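Cytochrome P450 reductase (Amycolatopsis methanolica 239, PDB 5OGX) transfers electrons from NADH through FAD and a [2Fe-2S] cluster to the partner cytochrome P450 that O-demethylates guaiacol and other lignin-derived aromatic compounds. Local coordinates at residues Ala125-Phe130 / Asp156-Leu161; His98-Leu103 / Glu189-Leu194; Gln134-Val139 / Tyr149-Thr154. All coordinates share one frame; numbering follows the deposited sequence.

Interaction 1 (Ala125-Phe130 / Asp156-Leu161)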
loop_
_atom_site.group_PDB
_atom_site.type_symbol
_atom_site.label_atom_id
_atom_site.label_comp_id
_atom_site.label_asym_id
_atom_site.label_seq_id
_atom_site.Cartn_x
_atom_site.Cartn_y
_atom_site.Cartn_z
ATOM N N ALA A 125 9.781 1.287 -19.283
ATOM C CA ALA A 125 10.644 0.757 -20.337
ATOM C C ALA A 125 10.744 -0.765 -20.277
ATOM O O ALA A 125 10.915 -1.414 -21.319
ATOM C CB ALA A 125 12.035 1.386 -20.243
ATOM N N GLU A 126 10.655 -1.345 -19.080
ATOM C CA GLU A 126 10.747 -2.778 -18.846
ATOM C C GLU A 126 9.620 -3.220 -17.925
ATOM O O GLU A 126 9.192 -2.451 -17.055
ATOM C CB GLU A 126 12.093 -3.153 -18.209
ATOM C CG GLU A 126 13.294 -2.425 -18.808
ATOM C CD GLU A 126 13.568 -2.824 -20.248
ATOM O OE1 GLU A 126 14.267 -2.061 -20.960
ATOM O OE2 GLU A 126 13.088 -3.904 -20.668
ATOM N N PRO A 127 9.145 -4.457 -18.062
ATOM C CA PRO A 127 8.084 -4.937 -17.165
ATOM C C PRO A 127 8.524 -4.884 -15.712
ATOM O O PRO A 127 9.675 -5.183 -15.379
ATOM C CB PRO A 127 7.849 -6.385 -17.615
ATOM C CG PRO A 127 8.417 -6.473 -18.985
ATOM C CD PRO A 127 9.497 -5.441 -19.106
ATOM N N LEU A 128 7.588 -4.517 -14.844
ATOM C CA LEU A 128 7.811 -4.519 -13.406
ATOM C C LEU A 128 7.177 -5.759 -12.793
ATOM O O LEU A 128 5.995 -6.031 -13.021
ATOM C CB LEU A 128 7.222 -3.265 -12.769
ATOM C CG LEU A 128 7.454 -3.158 -11.262
ATOM C CD1 LEU A 128 8.961 -3.054 -11.010
ATOM C CD2 LEU A 128 6.712 -1.953 -10.688
ATOM N N ALA A 129 7.963 -6.511 -12.026
ATOM C CA ALA A 129 7.437 -7.625 -11.244
ATOM C C ALA A 129 6.926 -7.084 -9.918
ATOM O O ALA A 129 7.672 -6.411 -9.207
ATOM C CB ALA A 129 8.520 -8.676 -10.997
ATOM N N PHE A 130 5.662 -7.371 -9.592
ATOM C CA PHE A 130 5.060 -6.917 -8.338
ATOM C C PHE A 130 3.852 -7.789 -8.018
ATOM O O PHE A 130 3.356 -8.536 -8.865
ATOM C CB PHE A 130 4.631 -5.436 -8.404
ATOM C CG PHE A 130 3.604 -5.153 -9.475
ATOM C CD1 PHE A 130 4.012 -4.809 -10.755
ATOM C CD2 PHE A 130 2.242 -5.235 -9.203
ATOM C CE1 PHE A 130 3.085 -4.556 -11.768
ATOM C CE2 PHE A 130 1.302 -4.981 -10.219
ATOM C CZ PHE A 130 1.734 -4.646 -11.500
ATOM N N ASP A 156 -0.365 -8.821 -14.160
ATOM C CA ASP A 156 -0.166 -8.968 -15.593
ATOM C C ASP A 156 -0.107 -7.626 -16.312
ATOM O O ASP A 156 0.379 -7.566 -17.449
ATOM C CB ASP A 156 -1.292 -9.813 -16.188
ATOM C CG ASP A 156 -2.645 -9.171 -15.990
ATOM O OD1 ASP A 156 -3.052 -9.014 -14.823
ATOM O OD2 ASP A 156 -3.284 -8.775 -16.987
ATOM N N GLU A 157 -0.636 -6.567 -15.702
ATOM C CA GLU A 157 -0.557 -5.220 -16.268
ATOM C C GLU A 157 0.782 -4.615 -15.847
ATOM O O GLU A 157 0.871 -3.753 -14.971
ATOM C CB GLU A 157 -1.745 -4.381 -15.803
ATOM C CG GLU A 157 -3.100 -5.012 -16.146
ATOM C CD GLU A 157 -4.293 -4.347 -15.452
ATOM O OE1 GLU A 157 -4.138 -3.779 -14.345
ATOM O OE2 GLU A 157 -5.409 -4.413 -16.016
ATOM N N ASP A 158 1.856 -5.130 -16.454
ATOM C CA ASP A 158 3.180 -4.895 -15.885
ATOM C C ASP A 158 3.978 -3.817 -16.605
ATOM O O ASP A 158 5.120 -3.560 -16.219
ATOM C CB ASP A 158 3.995 -6.203 -15.828
ATOM C CG ASP A 158 4.135 -6.889 -17.172
ATOM O OD1 ASP A 158 3.754 -6.310 -18.214
ATOM O OD2 ASP A 158 4.643 -8.034 -17.180
ATOM N N LYS A 159 3.406 -3.169 -17.617
ATOM C CA LYS A 159 4.121 -2.142 -18.359
ATOM C C LYS A 159 3.532 -0.750 -18.219
ATOM O O LYS A 159 4.188 0.221 -18.613
ATOM C CB LYS A 159 4.176 -2.506 -19.853
ATOM C CG LYS A 159 5.147 -3.623 -20.172
ATOM C CD LYS A 159 6.542 -3.076 -20.401
ATOM C CE LYS A 159 6.732 -2.668 -21.852
ATOM N NZ LYS A 159 7.889 -1.756 -22.019
ATOM N N VAL A 160 2.324 -0.615 -17.685
ATOM C CA VAL A 160 1.697 0.688 -17.504
ATOM C C VAL A 160 1.148 0.712 -16.089
ATOM O O VAL A 160 0.176 0.006 -15.786
ATOM C CB VAL A 160 0.584 0.947 -18.526
ATOM C CG1 VAL A 160 -0.083 2.286 -18.240
ATOM C CG2 VAL A 160 1.137 0.910 -19.963
ATOM N N LEU A 161 1.770 1.503 -15.219
ATOM C CA LEU A 161 1.333 1.572 -13.830
ATOM C C LEU A 161 0.156 2.531 -13.704
ATOM O O LEU A 161 0.146 3.602 -14.312
ATOM C CB LEU A 161 2.489 2.021 -12.932
ATOM C CG LEU A 161 3.795 1.224 -13.060
ATOM C CD1 LEU A 161 4.852 1.795 -12.104
ATOM C CD2 LEU A 161 3.600 -0.280 -12.802
HETATM O O HOH W 1 5.866 -8.841 -14.884
#
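K159 comes alongside P127 and reaches A125 by folding its chain: CG stands anti to the carbonyl carbon (chi1 -74°), and bends at chi2 and chi3 lead NZ along P127 to A125 O. F130 is turned differently, with CG between its backbone N and carbonyl carbon (chi1 60°), which brings the ring's edge up to the 157-158 backbone. E157, the centre of an inverse gamma turn, presents its O in the ring plane, 3.7 Å from F130 CZ. The main polar link is L128 N to D158 O, 3.0 Å long and nearly straight (168°), with the donor in the carbonyl plane. The same oxygen takes a CA-H contact from P127, CA to D158 O 3.4 Å. P127 CB rests 3.6 Å from D158 OD2, which also lies 2.7 Å from a water that bonds weakly to L128 O. The aliphatic part of K159 and the P127 ring point the same way, CD to CD 4.0 Å, while K159 NZ makes only a weak bond to A125 O; its stronger partner is L124 O. Apart from these polar links, the L128 and L161 side chains cross at about a right angle, their CD2 atoms 4.1 Å apart. The carboxylate of E157 is engaged elsewhere, in a salt bridge to R227 of helix 219-232. The 125-130 loop links strands 117-124 and 135-139, with L128 also touching L103 of strand 101-114 and P193 of strand 187-194, while L161 packs on L124 of strand 117-124.

Interaction 2 (His98-Leu103 / Glu189-Leu194)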
loop_
_atom_site.group_PDB
_atom_site.type_symbol
_atom_site.label_atom_id
_atom_site.label_comp_id
_atom_site.label_asym_id
_atom_site.label_seq_id
_atom_site.Cartn_x
_atom_site.Cartn_y
_atom_site.Cartn_z
ATOM N N HIS A 98 10.022 -9.780 -5.085
ATOM C CA HIS A 98 10.298 -8.989 -6.276
ATOM C C HIS A 98 11.321 -7.912 -5.940
ATOM O O HIS A 98 11.142 -7.183 -4.959
ATOM C CB HIS A 98 9.016 -8.343 -6.793
ATOM C CG HIS A 98 7.904 -9.317 -7.009
ATOM N ND1 HIS A 98 7.992 -10.344 -7.922
ATOM C CD2 HIS A 98 6.686 -9.427 -6.429
ATOM C CE1 HIS A 98 6.872 -11.048 -7.898
ATOM N NE2 HIS A 98 6.065 -10.513 -6.997
ATOM N N PRO A 99 12.378 -7.761 -6.726
ATOM C CA PRO A 99 13.413 -6.782 -6.378
ATOM C C PRO A 99 12.901 -5.353 -6.480
ATOM O O PRO A 99 12.215 -4.978 -7.433
ATOM C CB PRO A 99 14.511 -7.047 -7.412
ATOM C CG PRO A 99 13.745 -7.582 -8.613
ATOM C CD PRO A 99 12.615 -8.404 -8.027
ATOM N N LEU A 100 13.254 -4.554 -5.485
ATOM C CA LEU A 100 13.054 -3.114 -5.566
ATOM C C LEU A 100 13.991 -2.544 -6.620
ATOM O O LEU A 100 15.191 -2.825 -6.596
ATOM C CB LEU A 100 13.340 -2.476 -4.207
ATOM C CG LEU A 100 13.320 -0.952 -4.090
ATOM C CD1 LEU A 100 11.916 -0.441 -4.402
ATOM C CD2 LEU A 100 13.733 -0.540 -2.677
ATOM N N ARG A 101 13.467 -1.745 -7.548
ATOM C CA ARG A 101 14.369 -1.242 -8.581
ATOM C C ARG A 101 13.963 0.149 -9.044
ATOM O O ARG A 101 12.850 0.619 -8.797
ATOM C CB ARG A 101 14.451 -2.207 -9.769
ATOM C CG ARG A 101 13.184 -2.367 -10.590
ATOM C CD ARG A 101 13.439 -3.360 -11.745
ATOM N NE ARG A 101 12.293 -3.461 -12.648
ATOM C CZ ARG A 101 11.997 -2.565 -13.585
ATOM N NH1 ARG A 101 12.771 -1.499 -13.756
ATOM N NH2 ARG A 101 10.926 -2.731 -14.356
ATOM N N ASP A 102 14.912 0.817 -9.704
ATOM C CA ASP A 102 14.660 2.141 -10.263
ATOM C C ASP A 102 13.928 2.014 -11.590
ATOM O O ASP A 102 14.315 1.213 -12.447
ATOM C CB ASP A 102 15.972 2.892 -10.455
ATOM C CG ASP A 102 16.790 2.947 -9.187
ATOM O OD1 ASP A 102 16.345 3.617 -8.235
ATOM O OD2 ASP A 102 17.861 2.307 -9.141
ATOM N N LEU A 103 12.874 2.802 -11.760
ATOM C CA LEU A 103 12.011 2.686 -12.927
ATOM C C LEU A 103 12.336 3.771 -13.938
ATOM O O LEU A 103 12.693 4.895 -13.574
ATOM C CB LEU A 103 10.535 2.795 -12.539
ATOM C CG LEU A 103 10.098 1.902 -11.379
ATOM C CD1 LEU A 103 8.611 2.091 -11.090
ATOM C CD2 LEU A 103 10.425 0.443 -11.695
ATOM N N GLU A 189 10.728 10.234 -11.714
ATOM C CA GLU A 189 11.631 9.436 -10.896
ATOM C C GLU A 189 10.804 8.560 -9.965
ATOM O O GLU A 189 9.956 9.065 -9.213
ATOM C CB GLU A 189 12.565 10.345 -10.101
ATOM C CG GLU A 189 13.602 9.606 -9.271
ATOM C CD GLU A 189 14.551 10.550 -8.561
ATOM O OE1 GLU A 189 14.438 11.775 -8.767
ATOM O OE2 GLU A 189 15.404 10.063 -7.795
ATOM N N ALA A 190 11.036 7.252 -10.013
ATOM C CA ALA A 190 10.173 6.323 -9.298
ATOM C C ALA A 190 10.941 5.040 -9.014
ATOM O O ALA A 190 11.789 4.623 -9.806
ATOM C CB ALA A 190 8.906 6.012 -10.101
ATOM N N THR A 191 10.631 4.418 -7.874
ATOM C CA THR A 191 11.182 3.114 -7.529
ATOM C C THR A 191 10.048 2.224 -7.040
ATOM O O THR A 191 9.060 2.695 -6.476
ATOM C CB THR A 191 12.251 3.201 -6.450
ATOM O OG1 THR A 191 11.671 3.789 -5.280
ATOM C CG2 THR A 191 13.409 4.086 -6.915
ATOM N N GLY A 192 10.190 0.929 -7.258
ATOM C CA GLY A 192 9.206 -0.003 -6.773
ATOM C C GLY A 192 9.576 -1.415 -7.168
ATOM O O GLY A 192 10.581 -1.651 -7.842
ATOM N N PRO A 193 8.759 -2.393 -6.753
ATOM C CA PRO A 193 7.604 -2.204 -5.873
ATOM C C PRO A 193 8.005 -2.205 -4.408
ATOM O O PRO A 193 9.083 -2.701 -4.050
ATOM C CB PRO A 193 6.744 -3.429 -6.179
ATOM C CG PRO A 193 7.794 -4.516 -6.372
ATOM C CD PRO A 193 9.002 -3.817 -7.035
ATOM N N LEU A 194 7.119 -1.681 -3.562
ATOM C CA LEU A 194 7.266 -1.723 -2.117
ATOM C C LEU A 194 5.955 -2.202 -1.512
ATOM O O LEU A 194 4.911 -2.166 -2.166
ATOM C CB LEU A 194 7.622 -0.342 -1.549
ATOM C CG LEU A 194 8.983 0.189 -2.015
ATOM C CD1 LEU A 194 8.931 1.701 -2.152
ATOM C CD2 LEU A 194 10.064 -0.220 -1.029
HETATM O O HOH W 2 10.592 -4.937 -3.333
HETATM O O HOH W 3 14.936 6.008 -9.252
HETATM O O HOH W 4 13.690 6.500 -11.517
#
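R101 and G192 form an antiparallel hydrogen-bonded pair, R101 N to G192 O 2.9 Å and G192 N to R101 O 3.1 Å, between short strand segments whose directions differ by 136°, and L103 N adds a bond to A190 O. On one face D102 and T191 lie side by side, D102 OD1 3.3 Å from T191 CG2; the carboxylate itself is held by a salt bridge to R28. The other face carries R101, L103 and A190: L103 CD1 meets A190 CB at 4.1 Å, while L103 CD2 sits over the rim of one face of the R101 guanidinium, whose NH2 bonds to P127 O. L100, with CG anti to its backbone N (chi1 174°), sends CD1 over the G192 backbone and to L194 CG at 3.8 Å. Beyond it, P193, which follows a cis peptide bond, has its ring beside H98, CB of H98 to CG of P193 4.0 Å, and one water donates to both H98 O and P193 O. Strands 101-114 and 187-194 are neighbours in the antiparallel FAD-binding barrel of ferredoxin reductase-like proteins, here packed through L100, T191 and L194 against helix 22-28 of the [2Fe-2S] region.

Interaction 3 (Gln134-Val139 / Tyr149-Thr154). With FAD (flavin-adenine dinucleotide), chain B.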
loop_
_atom_site.group_PDB
_atom_site.type_symbol
_atom_site.label_atom_id
_atom_site.label_comp_id
_atom_site.label_asym_id
_atom_site.label_seq_id
_atom_site.Cartn_x
_atom_site.Cartn_y
_atom_site.Cartn_z
ATOM N N GLN A 134 0.777 -3.727 -4.013
ATOM C CA GLN A 134 2.015 -3.035 -3.699
ATOM C C GLN A 134 1.967 -1.615 -4.242
ATOM O O GLN A 134 1.047 -1.234 -4.973
ATOM C CB GLN A 134 3.208 -3.805 -4.268
ATOM C CG GLN A 134 3.426 -5.124 -3.513
ATOM C CD GLN A 134 4.771 -5.711 -3.811
ATOM O OE1 GLN A 134 4.991 -6.241 -4.889
ATOM N NE2 GLN A 134 5.701 -5.603 -2.849
ATOM N N TYR A 135 2.971 -0.812 -3.869
ATOM C CA TYR A 135 2.976 0.594 -4.232
ATOM C C TYR A 135 4.327 0.978 -4.814
ATOM O O TYR A 135 5.291 0.209 -4.769
ATOM C CB TYR A 135 2.611 1.487 -3.023
ATOM C CG TYR A 135 3.702 1.666 -1.964
ATOM C CD1 TYR A 135 4.648 2.680 -2.088
ATOM C CD2 TYR A 135 3.743 0.865 -0.826
ATOM C CE1 TYR A 135 5.643 2.865 -1.125
ATOM C CE2 TYR A 135 4.756 1.050 0.156
ATOM C CZ TYR A 135 5.671 2.066 -0.007
ATOM O OH TYR A 135 6.678 2.279 0.947
ATOM N N VAL A 136 4.375 2.183 -5.387
ATOM C CA VAL A 136 5.617 2.727 -5.921
ATOM C C VAL A 136 5.902 4.059 -5.249
ATOM O O VAL A 136 5.003 4.750 -4.764
ATOM C CB VAL A 136 5.591 2.897 -7.451
ATOM C CG1 VAL A 136 5.482 1.539 -8.128
ATOM C CG2 VAL A 136 4.460 3.843 -7.884
ATOM N N GLU A 137 7.184 4.403 -5.203
ATOM C CA GLU A 137 7.632 5.626 -4.554
ATOM C C GLU A 137 8.057 6.622 -5.624
ATOM O O GLU A 137 8.976 6.341 -6.407
ATOM C CB GLU A 137 8.782 5.291 -3.606
ATOM C CG GLU A 137 9.317 6.430 -2.791
ATOM C CD GLU A 137 10.503 5.950 -1.982
ATOM O OE1 GLU A 137 11.604 6.506 -2.141
ATOM O OE2 GLU A 137 10.332 4.968 -1.227
ATOM N N LEU A 138 7.383 7.772 -5.670
ATOM C CA LEU A 138 7.716 8.824 -6.620
ATOM C C LEU A 138 8.530 9.907 -5.928
ATOM O O LEU A 138 8.378 10.155 -4.730
ATOM C CB LEU A 138 6.456 9.455 -7.229
ATOM C CG LEU A 138 5.376 8.553 -7.838
ATOM C CD1 LEU A 138 4.319 9.409 -8.571
ATOM C CD2 LEU A 138 5.974 7.529 -8.775
ATOM N N VAL A 139 9.378 10.573 -6.705
ATOM C CA VAL A 139 10.130 11.734 -6.236
ATOM C C VAL A 139 9.584 12.966 -6.948
ATOM O O VAL A 139 9.488 12.987 -8.183
ATOM C CB VAL A 139 11.638 11.566 -6.491
ATOM C CG1 VAL A 139 12.408 12.762 -5.916
ATOM C CG2 VAL A 139 12.134 10.270 -5.884
ATOM N N TYR A 149 2.468 5.915 -3.855
ATOM C CA TYR A 149 1.186 5.784 -4.554
ATOM C C TYR A 149 0.953 4.314 -4.855
ATOM O O TYR A 149 1.802 3.651 -5.461
ATOM C CB TYR A 149 1.143 6.647 -5.833
ATOM C CG TYR A 149 1.173 8.088 -5.410
ATOM C CD1 TYR A 149 0.060 8.673 -4.828
ATOM C CD2 TYR A 149 2.353 8.812 -5.439
ATOM C CE1 TYR A 149 0.100 9.986 -4.352
ATOM C CE2 TYR A 149 2.405 10.118 -4.968
ATOM C CZ TYR A 149 1.288 10.689 -4.415
ATOM O OH TYR A 149 1.354 11.976 -3.929
ATOM N N SER A 150 -0.189 3.807 -4.398
ATOM C CA SER A 150 -0.539 2.405 -4.590
ATOM C C SER A 150 -0.815 2.098 -6.055
ATOM O O SER A 150 -1.370 2.923 -6.788
ATOM C CB SER A 150 -1.797 2.069 -3.788
ATOM O OG SER A 150 -1.612 2.294 -2.412
ATOM N N LEU A 151 -0.464 0.877 -6.462
ATOM C CA LEU A 151 -0.812 0.393 -7.792
ATOM C C LEU A 151 -2.245 -0.113 -7.793
ATOM O O LEU A 151 -2.643 -0.874 -6.906
ATOM C CB LEU A 151 0.145 -0.721 -8.227
ATOM C CG LEU A 151 1.624 -0.319 -8.344
ATOM C CD1 LEU A 151 2.437 -1.524 -8.777
ATOM C CD2 LEU A 151 1.802 0.820 -9.357
ATOM N N ALA A 152 -3.019 0.306 -8.791
ATOM C CA ALA A 152 -4.317 -0.315 -9.039
ATOM C C ALA A 152 -4.195 -1.563 -9.902
ATOM O O ALA A 152 -5.203 -2.253 -10.137
ATOM C CB ALA A 152 -5.263 0.699 -9.711
ATOM N N ASN A 153 -2.986 -1.868 -10.367
ATOM C CA ASN A 153 -2.735 -2.902 -11.371
ATOM C C ASN A 153 -2.936 -4.308 -10.843
ATOM O O ASN A 153 -2.624 -4.617 -9.690
ATOM C CB ASN A 153 -1.290 -2.847 -11.846
ATOM C CG ASN A 153 -0.931 -1.532 -12.449
ATOM O OD1 ASN A 153 -1.026 -0.482 -11.806
ATOM N ND2 ASN A 153 -0.508 -1.571 -13.691
ATOM N N THR A 154 -3.362 -5.193 -11.742
ATOM C CA THR A 154 -3.058 -6.599 -11.536
ATOM C C THR A 154 -1.658 -6.882 -12.074
ATOM O O THR A 154 -1.094 -6.100 -12.844
ATOM C CB THR A 154 -4.097 -7.498 -12.213
ATOM O OG1 THR A 154 -4.284 -7.081 -13.568
ATOM C CG2 THR A 154 -5.434 -7.397 -11.488
HETATM P PA FAD B . 2.088 17.071 1.805
HETATM O O1A FAD B . 2.870 18.251 1.282
HETATM O O2A FAD B . 2.945 15.968 2.376
HETATM O O5B FAD B . 1.025 17.546 2.974
HETATM C C5B FAD B . 0.521 18.863 2.953
HETATM C C4B FAD B . -0.197 19.107 4.312
HETATM O O4B FAD B . -1.314 18.431 4.345
HETATM C C3B FAD B . 0.655 18.558 5.469
HETATM O O3B FAD B . 0.511 19.369 6.547
HETATM C C2B FAD B . 0.074 17.146 5.724
HETATM O O2B FAD B . 0.353 16.679 7.116
HETATM C C1B FAD B . -1.202 17.281 5.474
HETATM N N9A FAD B . -1.759 16.112 4.845
HETATM C C8A FAD B . -1.080 15.144 4.214
HETATM N N7A FAD B . -1.970 14.258 3.746
HETATM C C5A FAD B . -3.197 14.694 4.082
HETATM C C6A FAD B . -4.445 14.166 3.848
HETATM N N6A FAD B . -5.026 13.007 3.197
HETATM N N1A FAD B . -5.526 14.798 4.287
HETATM C C2A FAD B . -5.402 15.963 4.971
HETATM N N3A FAD B . -4.174 16.492 5.204
HETATM C C4A FAD B . -3.073 15.843 4.753
HETATM N N1 FAD B . -2.241 8.984 -1.766
HETATM C C2 FAD B . -3.109 8.886 -2.933
HETATM O O2 FAD B . -3.714 9.833 -3.308
HETATM N N3 FAD B . -3.206 7.607 -3.652
HETATM C C4 FAD B . -2.504 6.429 -3.246
HETATM O O4 FAD B . -2.620 5.411 -3.842
HETATM C C4X FAD B . -1.641 6.552 -2.031
HETATM N N5 FAD B . -0.899 5.403 -1.610
HETATM C C5X FAD B . -0.072 5.537 -0.414
HETATM C C6 FAD B . 0.603 4.398 0.036
HETATM C C7 FAD B . 1.392 4.543 1.179
HETATM C C7M FAD B . 2.069 3.214 1.513
HETATM C C8 FAD B . 1.501 5.764 1.840
HETATM C C8M FAD B . 2.396 5.827 3.072
HETATM C C9 FAD B . 0.818 6.891 1.395
HETATM C C9A FAD B . 0.027 6.760 0.271
HETATM N N10 FAD B . -0.690 7.960 -0.193
HETATM C C10 FAD B . -1.529 7.816 -1.335
HETATM C "C1'" FAD B . -0.524 9.263 0.474
HETATM C "C2'" FAD B . 0.531 9.981 -0.470
HETATM O "O2'" FAD B . 1.798 9.338 -0.515
HETATM C "C3'" FAD B . 0.811 11.456 -0.104
HETATM O "O3'" FAD B . 1.049 11.522 1.273
HETATM C "C4'" FAD B . -0.382 12.362 -0.461
HETATM O "O4'" FAD B . -0.587 12.357 -1.848
HETATM C "C5'" FAD B . -0.134 13.815 -0.001
HETATM O "O5'" FAD B . 1.166 14.211 -0.392
HETATM P P FAD B . 1.458 15.793 -0.711
HETATM O O1P FAD B . 2.933 15.939 -0.967
HETATM O O2P FAD B . 0.536 16.311 -1.790
HETATM O O3P FAD B . 1.032 16.565 0.670
#
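Y149 and S150 end the RxYS flavin-binding motif characteristic of this reductase family, and they pair with V136 and Y135 on the other strand of a beta hairpin in the FAD-binding barrel. V136 and Y149 exchange two backbone bonds, V136 N to Y149 O 3.0 Å (174°) and Y149 N to V136 O 2.9 Å. The pairing continues with L151 N to Q134 O, 3.0 Å. The side chains of L138 and Y149 cross at about a right angle, L138 CD1 3.7 Å from Y149 CD2. With CG anti to the carbonyl carbon (chi1 -67°), the Y149 ring is directed to the flavin: its CD1-CE1 edge stands over the face of the pyrimidine part, above N3, C2 and N1, the ring steeply inclined to it; FAD O2 lies at the edge in the ring plane, and OH is hydrogen-bonded to FAD O4' at 2.9 Å. A phenylalanine in its place would probably leave the ribityl O4' without this partner and the ribityl chain freer to turn. S150 N donates to FAD O4 at 3.0 Å and, weakly, to FAD N5 at 3.3 Å. At the other end of the isoalloxazine the methyl C7M lies over one face of the Y135 ring, towards its rim and 3.7 Å from Y135 CE2. One hairpin thus grips the FAD by backbone N-H, phenol and aromatic face. Because the S150 N-H is given mainly to O4 and only weakly to N5, it is likely to polarise the C4 carbonyl and help the ring system take up electrons.

The three contacts lie in one FAD-binding barrel. Interactions 2 and 3 meet where strands 187-194 and 135-139 lie side by side, E137 N 2.8 Å from T191 O and L194 N 2.9 Å from Y135 O. Interaction 1 meets interaction 2 through R101 NH2, 2.9 Å from P127 O, and interaction 3 through N153 ND2, 2.7 Å from V160 O. Only interaction 3 holds the flavin directly; the L161 side chain is about 11 Å from it. The junction of interactions 2 and 3 lies close to both cofactors: the L194 side chain is about 7 Å from FAD and about 8 Å from the [2Fe-2S] cluster, that of Y135 about 6 Å from the cluster.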